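Local atomic coordinates of transcriptional regulator, LacI family protein (Rhodococcus jostii, PDB entry 3K9C), a protein that probably acts as a DNA-binding transcription factor of the LacI family, recognising cis-regulatory DNA. Residues G102-G113 / A260-H268; L29-R40 / A240-D249. All blocks are in the same frame, centred on the assembly; numbering follows the deposited sequence.

In the fold
Contact 2 and the strand pairing of contact 1 belong to the subdomain built on the seven-stranded mixed sheet, one half of the two-lobed periplasmic-binding-protein fold of LacI-type regulators; the end of 102-113 leads over towards the other lobe. Contact 1 zips strand 104-108 to strand 262-270; contact 2 packs helix 24-39 against helix 240-255 on one face of the sheet. Their centres lie about 15 Å apart, and they meet where Met243 and Ala247 rest on Val106, Gly108 and Leu265. Along the chain the segments alternate, 29-40, 102-113, 240-249, 260-268, so the C-terminal part returns to complete the N-terminal subdomain. The second subunit touches helix 24-39 but neither segment of contact 1.

Contact 1: G102-G113 / A260-H268; sequences GVGAVRGDDVAG and AVDLVLAPH
Arg107 and Asp262 form a side-on salt bridge across strands 104-108 and 262-270, parallel neighbours in the mixed sheet of the N-terminal subdomain of the periplasmic-binding-protein fold. Arg107 NE donates to Asp262 OD1 at 3.0 Å and Arg107 NH2 to Asp262 OD2 at 3.1 Å, each oxygen offering its syn lone pair, with guanidinium and carboxylate planes 24° apart. On the same sheet face Val264 CG2 lies over the centre of the guanidinium, 3.5 Å from Arg107 CZ. With CG between the backbone N and the carbonyl carbon (chi1 58°), the extended Arg107 chain carries the guanidinium to Asp262, two residues before its bridge partner Val264. Beneath lies the backbone ladder: Leu263 gives its N to Ala105 O and takes Arg107 N on its own O, and Leu265 does likewise with Arg107 O and Asp109 N. On the other face Val106 CG1 meets Leu265 CD1 at 4.1 Å, backed by Met243. Where the chain passes on to helix 110-123, Asp109 OD1 caps that helix by accepting from Ala112 N, while Pro267 CG lies 3.5 Å from Gly113 CA. Two bonds at its edge and the Val264 methyl over one face probably restrict rotation of the Arg107 guanidinium.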
loop_
_atom_site.group_PDB
_atom_site.type_symbol
_atom_site.label_atom_id
_atom_site.label_comp_id
_atom_site.label_asym_id
_atom_site.label_seq_id
_atom_site.Cartn_x
_atom_site.Cartn_y
_atom_site.Cartn_z
ATOM N N GLY B 102 -19.728 8.399 -24.424
ATOM C CA GLY B 102 -20.463 9.039 -23.351
ATOM C C GLY B 102 -19.720 8.888 -22.040
ATOM O O GLY B 102 -19.916 9.678 -21.116
ATOM N N VAL B 103 -18.875 7.860 -21.955
ATOM C CA VAL B 103 -18.068 7.617 -20.762
ATOM C C VAL B 103 -16.633 7.983 -21.106
ATOM O O VAL B 103 -16.005 7.334 -21.936
ATOM C CB VAL B 103 -18.113 6.139 -20.317
ATOM C CG1 VAL B 103 -17.199 5.932 -19.112
ATOM C CG2 VAL B 103 -19.537 5.748 -19.949
ATOM N N GLY B 104 -16.122 9.032 -20.468
ATOM C CA GLY B 104 -14.765 9.474 -20.739
ATOM C C GLY B 104 -13.685 8.578 -20.160
ATOM O O GLY B 104 -13.945 7.753 -19.290
ATOM N N ALA B 105 -12.464 8.741 -20.651
ATOM C CA ALA B 105 -11.350 7.950 -20.166
ATOM C C ALA B 105 -10.055 8.729 -20.273
ATOM O O ALA B 105 -9.874 9.550 -21.173
ATOM C CB ALA B 105 -11.244 6.670 -20.948
ATOM N N VAL B 106 -9.167 8.471 -19.322
ATOM C CA VAL B 106 -7.853 9.087 -19.252
ATOM C C VAL B 106 -6.932 7.922 -18.893
ATOM O O VAL B 106 -6.970 7.405 -17.771
ATOM C CB VAL B 106 -7.802 10.171 -18.158
ATOM C CG1 VAL B 106 -6.380 10.641 -17.959
ATOM C CG2 VAL B 106 -8.696 11.346 -18.553
ATOM N N ARG B 107 -6.120 7.504 -19.858
ATOM C CA ARG B 107 -5.224 6.369 -19.679
ATOM C C ARG B 107 -3.875 6.575 -20.351
ATOM O O ARG B 107 -3.709 7.470 -21.190
ATOM C CB ARG B 107 -5.892 5.120 -20.258
ATOM C CG ARG B 107 -6.246 5.261 -21.736
ATOM C CD ARG B 107 -7.394 4.348 -22.126
ATOM N NE ARG B 107 -7.757 4.468 -23.535
ATOM C CZ ARG B 107 -7.059 3.951 -24.542
ATOM N NH1 ARG B 107 -5.948 3.264 -24.309
ATOM N NH2 ARG B 107 -7.468 4.133 -25.792
ATOM N N GLY B 108 -2.916 5.735 -19.978
ATOM C CA GLY B 108 -1.594 5.819 -20.564
ATOM C C GLY B 108 -1.526 4.959 -21.809
ATOM O O GLY B 108 -2.351 4.059 -22.002
ATOM N N ASP B 109 -0.555 5.241 -22.668
ATOM C CA ASP B 109 -0.383 4.472 -23.891
ATOM C C ASP B 109 0.418 3.214 -23.531
ATOM O O ASP B 109 1.637 3.182 -23.699
ATOM C CB ASP B 109 0.383 5.301 -24.926
ATOM C CG ASP B 109 0.306 4.705 -26.326
ATOM O OD1 ASP B 109 0.378 3.462 -26.460
ATOM O OD2 ASP B 109 0.182 5.492 -27.289
ATOM N N ASP B 110 -0.279 2.196 -23.027
ATOM C CA ASP B 110 0.341 0.937 -22.616
ATOM C C ASP B 110 1.218 0.280 -23.672
ATOM O O ASP B 110 2.286 -0.239 -23.349
ATOM C CB ASP B 110 -0.728 -0.065 -22.141
ATOM C CG ASP B 110 -1.383 0.355 -20.825
ATOM O OD1 ASP B 110 -0.654 0.790 -19.906
ATOM O OD2 ASP B 110 -2.624 0.240 -20.703
ATOM N N VAL B 111 0.762 0.275 -24.924
ATOM C CA VAL B 111 1.553 -0.315 -26.007
ATOM C C VAL B 111 2.867 0.449 -26.079
ATOM O O VAL B 111 3.942 -0.143 -26.057
ATOM C CB VAL B 111 0.823 -0.207 -27.379
ATOM C CG1 VAL B 111 1.754 -0.625 -28.513
ATOM C CG2 VAL B 111 -0.414 -1.086 -27.378
ATOM N N ALA B 112 2.770 1.774 -26.144
ATOM C CA ALA B 112 3.956 2.625 -26.213
ATOM C C ALA B 112 4.851 2.429 -24.996
ATOM O O ALA B 112 6.073 2.387 -25.115
ATOM C CB ALA B 112 3.543 4.097 -26.318
ATOM N N GLY B 113 4.237 2.310 -23.822
ATOM C CA GLY B 113 5.009 2.141 -22.602
ATOM C C GLY B 113 5.886 0.907 -22.575
ATOM O O GLY B 113 7.087 0.980 -22.276
ATOM N N ALA B 260 -17.865 13.376 -24.023
ATOM C CA ALA B 260 -16.868 12.524 -23.376
ATOM C C ALA B 260 -15.683 12.258 -24.295
ATOM O O ALA B 260 -15.854 11.991 -25.484
ATOM C CB ALA B 260 -17.505 11.214 -22.951
ATOM N N VAL B 261 -14.480 12.326 -23.736
ATOM C CA VAL B 261 -13.259 12.115 -24.507
ATOM C C VAL B 261 -12.408 10.953 -23.995
ATOM O O VAL B 261 -12.367 10.680 -22.795
ATOM C CB VAL B 261 -12.375 13.394 -24.496
ATOM C CG1 VAL B 261 -11.074 13.140 -25.225
ATOM C CG2 VAL B 261 -13.124 14.553 -25.140
ATOM N N ASP B 262 -11.737 10.280 -24.926
ATOM C CA ASP B 262 -10.839 9.172 -24.615
ATOM C C ASP B 262 -9.428 9.741 -24.753
ATOM O O ASP B 262 -8.855 9.744 -25.842
ATOM C CB ASP B 262 -11.037 8.028 -25.607
ATOM C CG ASP B 262 -10.007 6.921 -25.435
ATOM O OD1 ASP B 262 -9.930 6.345 -24.327
ATOM O OD2 ASP B 262 -9.272 6.627 -26.406
ATOM N N LEU B 263 -8.877 10.228 -23.645
ATOM C CA LEU B 263 -7.550 10.835 -23.639
ATOM C C LEU B 263 -6.400 9.874 -23.316
ATOM O O LEU B 263 -6.301 9.356 -22.200
ATOM C CB LEU B 263 -7.536 12.001 -22.646
ATOM C CG LEU B 263 -6.263 12.839 -22.568
ATOM C CD1 LEU B 263 -5.950 13.430 -23.939
ATOM C CD2 LEU B 263 -6.447 13.947 -21.542
ATOM N N VAL B 264 -5.529 9.647 -24.296
ATOM C CA VAL B 264 -4.381 8.767 -24.111
ATOM C C VAL B 264 -3.113 9.588 -23.888
ATOM O O VAL B 264 -2.771 10.443 -24.700
ATOM C CB VAL B 264 -4.176 7.845 -25.328
ATOM C CG1 VAL B 264 -2.914 7.019 -25.146
ATOM C CG2 VAL B 264 -5.379 6.920 -25.488
ATOM N N LEU B 265 -2.418 9.311 -22.787
ATOM C CA LEU B 265 -1.197 10.019 -22.428
ATOM C C LEU B 265 0.080 9.215 -22.677
ATOM O O LEU B 265 0.113 7.994 -22.506
ATOM C CB LEU B 265 -1.255 10.418 -20.954
ATOM C CG LEU B 265 -2.576 11.043 -20.489
ATOM C CD1 LEU B 265 -2.469 11.415 -19.019
ATOM C CD2 LEU B 265 -2.900 12.274 -21.335
ATOM N N ALA B 266 1.139 9.915 -23.066
ATOM C CA ALA B 266 2.424 9.284 -23.331
ATOM C C ALA B 266 3.166 8.986 -22.039
ATOM O O ALA B 266 3.226 9.820 -21.139
ATOM C CB ALA B 266 3.277 10.184 -24.201
ATOM N N PRO B 267 3.732 7.775 -21.925
ATOM C CA PRO B 267 4.479 7.386 -20.728
ATOM C C PRO B 267 5.960 7.626 -20.999
ATOM O O PRO B 267 6.337 7.946 -22.122
ATOM C CB PRO B 267 4.163 5.903 -20.612
ATOM C CG PRO B 267 4.191 5.478 -22.049
ATOM C CD PRO B 267 3.404 6.588 -22.739
ATOM N N HIS B 268 6.796 7.494 -19.980
ATOM C CA HIS B 268 8.230 7.663 -20.182
ATOM C C HIS B 268 9.027 6.698 -19.335
ATOM O O HIS B 268 8.544 6.192 -18.322
ATOM C CB HIS B 268 8.680 9.119 -19.944
ATOM C CG HIS B 268 8.098 9.765 -18.729
ATOM N ND1 HIS B 268 8.674 9.668 -17.478
ATOM C CD2 HIS B 268 7.008 10.557 -18.579
ATOM C CE1 HIS B 268 7.967 10.374 -16.613
ATOM N NE2 HIS B 268 6.951 10.923 -17.256
#

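Contact 2: L29-R40 / A240-D249; sequences LVEQIYAAATRR and ATHMAEAAVD
Ala244 presses its CB between Gln32 and Ile33, 3.4 Å from Gln32 CB and 3.7 Å from Ile33 CG1, at the centre of a helix-helix packing in the N-terminal subdomain of this periplasmic-binding-protein fold. The short segments cross at -51° with axes 8.1 Å apart, a close approach made possible by small residues: Ala36 CB reaches Glu245 CA at 3.8 Å. Val248 CG2, beside it, touches both Ala36 CB and Ile33 CG2, and at the other end Leu29 CD2 lies against Ala240 and Met243, a selenomethionine. Underneath, Leu29 and Met243 both rest on Val94 of the sheet. Val30, Glu31 and Tyr34 of helix 24-39 meet the second subunit, where Tyr34 OH is hydrogen-bonded to Ala48 N of that chain. Further out, Gln32 bends at chi2 (-57°) and lays its amide beside Thr241. At the polar edge, Arg39 NH2 makes a salt bridge to Glu245 OE1 at 3.1 Å from above the carboxylate, the two planes 86° apart. An alanine in place of Glu245 is likely to leave the Arg39 guanidinium without this charged mate and freer to turn. In a second salt bridge, Arg40 NE and NH2 converge on Asp249 OD1, each through a weak, bent bond of 3.0 Å.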
loop_
_atom_site.group_PDB
_atom_site.type_symbol
_atom_site.label_atom_id
_atom_site.label_comp_id
_atom_site.label_asym_id
_atom_site.label_seq_id
_atom_site.Cartn_x
_atom_site.Cartn_y
_atom_site.Cartn_z
ATOM N N LEU B 29 -2.448 8.046 -7.719
ATOM C CA LEU B 29 -3.492 8.737 -8.463
ATOM C C LEU B 29 -4.445 9.458 -7.520
ATOM O O LEU B 29 -4.807 10.606 -7.766
ATOM C CB LEU B 29 -4.278 7.756 -9.352
ATOM C CG LEU B 29 -3.570 7.270 -10.631
ATOM C CD1 LEU B 29 -4.427 6.248 -11.362
ATOM C CD2 LEU B 29 -3.281 8.457 -11.544
ATOM N N VAL B 30 -4.845 8.801 -6.434
ATOM C CA VAL B 30 -5.760 9.439 -5.487
ATOM C C VAL B 30 -5.136 10.702 -4.891
ATOM O O VAL B 30 -5.777 11.752 -4.841
ATOM C CB VAL B 30 -6.145 8.493 -4.321
ATOM C CG1 VAL B 30 -6.732 9.304 -3.174
ATOM C CG2 VAL B 30 -7.168 7.449 -4.800
ATOM N N GLU B 31 -3.895 10.595 -4.426
ATOM C CA GLU B 31 -3.222 11.744 -3.843
ATOM C C GLU B 31 -3.245 12.919 -4.798
ATOM O O GLU B 31 -3.598 14.031 -4.416
ATOM C CB GLU B 31 -1.771 11.415 -3.483
ATOM C CG GLU B 31 -0.970 12.635 -3.032
ATOM C CD GLU B 31 0.397 12.261 -2.482
ATOM O OE1 GLU B 31 0.818 11.096 -2.653
ATOM O OE2 GLU B 31 1.054 13.138 -1.884
ATOM N N GLN B 32 -2.866 12.671 -6.047
ATOM C CA GLN B 32 -2.852 13.729 -7.042
ATOM C C GLN B 32 -4.254 14.214 -7.429
ATOM O O GLN B 32 -4.442 15.400 -7.718
ATOM C CB GLN B 32 -2.059 13.270 -8.273
ATOM C CG GLN B 32 -0.607 12.976 -7.938
ATOM C CD GLN B 32 0.083 14.176 -7.312
ATOM O OE1 GLN B 32 1.003 14.033 -6.505
ATOM N NE2 GLN B 32 -0.350 15.366 -7.695
ATOM N N ILE B 33 -5.242 13.320 -7.431
ATOM C CA ILE B 33 -6.604 13.731 -7.770
ATOM C C ILE B 33 -7.106 14.727 -6.733
ATOM O O ILE B 33 -7.726 15.734 -7.074
ATOM C CB ILE B 33 -7.562 12.523 -7.848
ATOM C CG1 ILE B 33 -7.225 11.695 -9.097
ATOM C CG2 ILE B 33 -9.020 13.002 -7.886
ATOM C CD1 ILE B 33 -7.997 10.394 -9.216
ATOM N N TYR B 34 -6.829 14.439 -5.466
ATOM C CA TYR B 34 -7.216 15.317 -4.373
ATOM C C TYR B 34 -6.655 16.713 -4.634
ATOM O O TYR B 34 -7.366 17.710 -4.513
ATOM C CB TYR B 34 -6.640 14.812 -3.054
ATOM C CG TYR B 34 -7.570 13.991 -2.188
ATOM C CD1 TYR B 34 -7.237 12.687 -1.837
ATOM C CD2 TYR B 34 -8.738 14.546 -1.643
ATOM C CE1 TYR B 34 -8.028 11.947 -0.956
ATOM C CE2 TYR B 34 -9.543 13.814 -0.760
ATOM C CZ TYR B 34 -9.176 12.514 -0.420
ATOM O OH TYR B 34 -9.923 11.778 0.464
ATOM N N ALA B 35 -5.373 16.770 -4.989
ATOM C CA ALA B 35 -4.698 18.038 -5.243
ATOM C C ALA B 35 -5.252 18.770 -6.461
ATOM O O ALA B 35 -5.498 19.977 -6.404
ATOM C CB ALA B 35 -3.187 17.807 -5.396
ATOM N N ALA B 36 -5.458 18.053 -7.562
ATOM C CA ALA B 36 -6.001 18.677 -8.768
ATOM C C ALA B 36 -7.413 19.195 -8.475
ATOM O O ALA B 36 -7.794 20.295 -8.890
ATOM C CB ALA B 36 -6.034 17.672 -9.912
ATOM N N ALA B 37 -8.175 18.390 -7.742
ATOM C CA ALA B 37 -9.539 18.731 -7.368
ATOM C C ALA B 37 -9.580 20.048 -6.599
ATOM O O ALA B 37 -10.375 20.938 -6.910
ATOM C CB ALA B 37 -10.131 17.616 -6.515
ATOM N N THR B 38 -8.725 20.156 -5.585
ATOM C CA THR B 38 -8.651 21.354 -4.758
ATOM C C THR B 38 -8.294 22.588 -5.582
ATOM O O THR B 38 -8.851 23.663 -5.378
ATOM C CB THR B 38 -7.606 21.190 -3.650
ATOM O OG1 THR B 38 -8.034 20.170 -2.743
ATOM C CG2 THR B 38 -7.421 22.495 -2.886
ATOM N N ARG B 39 -7.362 22.433 -6.512
ATOM C CA ARG B 39 -6.965 23.556 -7.345
ATOM C C ARG B 39 -8.143 24.068 -8.164
ATOM O O ARG B 39 -8.153 25.225 -8.585
ATOM C CB ARG B 39 -5.794 23.156 -8.268
ATOM C CG ARG B 39 -4.474 22.915 -7.517
ATOM C CD ARG B 39 -3.267 22.971 -8.444
ATOM N NE ARG B 39 -3.205 21.833 -9.359
ATOM C CZ ARG B 39 -2.779 20.620 -9.018
ATOM N NH1 ARG B 39 -2.371 20.383 -7.777
ATOM N NH2 ARG B 39 -2.754 19.647 -9.920
ATOM N N ARG B 40 -9.140 23.215 -8.381
ATOM C CA ARG B 40 -10.310 23.604 -9.161
ATOM C C ARG B 40 -11.516 23.936 -8.282
ATOM O O ARG B 40 -12.594 24.224 -8.792
ATOM C CB ARG B 40 -10.694 22.494 -10.143
ATOM C CG ARG B 40 -9.537 21.959 -10.962
ATOM C CD ARG B 40 -9.000 22.987 -11.936
ATOM N NE ARG B 40 -9.510 22.773 -13.290
ATOM C CZ ARG B 40 -10.758 23.031 -13.673
ATOM N NH1 ARG B 40 -11.630 23.518 -12.803
ATOM N NH2 ARG B 40 -11.134 22.796 -14.926
ATOM N N ALA B 240 1.499 10.114 -12.952
ATOM C CA ALA B 240 0.318 10.200 -12.101
ATOM C C ALA B 240 -0.259 11.621 -11.963
ATOM O O ALA B 240 -1.478 11.826 -12.078
ATOM C CB ALA B 240 0.647 9.634 -10.724
ATOM N N THR B 241 0.603 12.599 -11.716
ATOM C CA THR B 241 0.131 13.966 -11.556
ATOM C C THR B 241 -0.643 14.456 -12.780
ATOM O O THR B 241 -1.760 14.945 -12.650
ATOM C CB THR B 241 1.290 14.928 -11.270
ATOM O OG1 THR B 241 2.025 14.460 -10.135
ATOM C CG2 THR B 241 0.753 16.321 -10.964
ATOM N N HIS B 242 -0.062 14.310 -13.965
ATOM C CA HIS B 242 -0.742 14.754 -15.184
ATOM C C HIS B 242 -1.989 13.917 -15.471
ATOM O O HIS B 242 -2.982 14.421 -15.992
ATOM C CB HIS B 242 0.202 14.691 -16.386
ATOM C CG HIS B 242 -0.394 15.241 -17.647
ATOM N ND1 HIS B 242 0.247 15.172 -18.866
ATOM C CD2 HIS B 242 -1.568 15.876 -17.877
ATOM C CE1 HIS B 242 -0.507 15.741 -19.791
ATOM N NE2 HIS B 242 -1.614 16.176 -19.217
HETATM N N MSE B 243 -1.939 12.633 -15.139
HETATM C CA MSE B 243 -3.086 11.772 -15.358
HETATM C C MSE B 243 -4.228 12.195 -14.424
HETATM O O MSE B 243 -5.387 12.230 -14.828
HETATM C CB MSE B 243 -2.703 10.312 -15.114
HETATM C CG MSE B 243 -3.711 9.320 -15.662
HETATM SE SE MSE B 243 -3.023 7.505 -15.539
HETATM C CE MSE B 243 -1.879 7.589 -17.091
ATOM N N ALA B 244 -3.892 12.529 -13.180
ATOM C CA ALA B 244 -4.894 12.957 -12.203
ATOM C C ALA B 244 -5.546 14.278 -12.617
ATOM O O ALA B 244 -6.765 14.429 -12.534
ATOM C CB ALA B 244 -4.256 13.106 -10.830
ATOM N N GLU B 245 -4.732 15.239 -13.058
ATOM C CA GLU B 245 -5.250 16.539 -13.479
ATOM C C GLU B 245 -6.162 16.385 -14.687
ATOM O O GLU B 245 -7.195 17.044 -14.781
ATOM C CB GLU B 245 -4.107 17.498 -13.843
ATOM C CG GLU B 245 -3.121 17.776 -12.733
ATOM C CD GLU B 245 -2.297 19.031 -12.994
ATOM O OE1 GLU B 245 -2.889 20.133 -13.006
ATOM O OE2 GLU B 245 -1.065 18.920 -13.188
ATOM N N ALA B 246 -5.767 15.517 -15.614
ATOM C CA ALA B 246 -6.538 15.268 -16.825
ATOM C C ALA B 246 -7.870 14.597 -16.500
ATOM O O ALA B 246 -8.901 14.911 -17.105
ATOM C CB ALA B 246 -5.739 14.407 -17.776
ATOM N N ALA B 247 -7.852 13.672 -15.543
ATOM C CA ALA B 247 -9.069 12.984 -15.151
ATOM C C ALA B 247 -10.051 13.983 -14.528
ATOM O O ALA B 247 -11.247 13.964 -14.840
ATOM C CB ALA B 247 -8.741 11.864 -14.164
ATOM N N VAL B 248 -9.544 14.848 -13.648
ATOM C CA VAL B 248 -10.385 15.855 -13.001
ATOM C C VAL B 248 -10.961 16.836 -14.035
ATOM O O VAL B 248 -12.151 17.147 -13.987
ATOM C CB VAL B 248 -9.605 16.654 -11.909
ATOM C CG1 VAL B 248 -10.389 17.899 -11.499
ATOM C CG2 VAL B 248 -9.394 15.784 -10.682
ATOM N N ASP B 249 -10.123 17.319 -14.956
ATOM C CA ASP B 249 -10.576 18.254 -15.994
ATOM C C ASP B 249 -11.595 17.597 -16.916
ATOM O O ASP B 249 -12.579 18.220 -17.302
ATOM C CB ASP B 249 -9.402 18.763 -16.829
ATOM C CG ASP B 249 -8.528 19.746 -16.074
ATOM O OD1 ASP B 249 -9.087 20.637 -15.399
ATOM O OD2 ASP B 249 -7.282 19.639 -16.165
#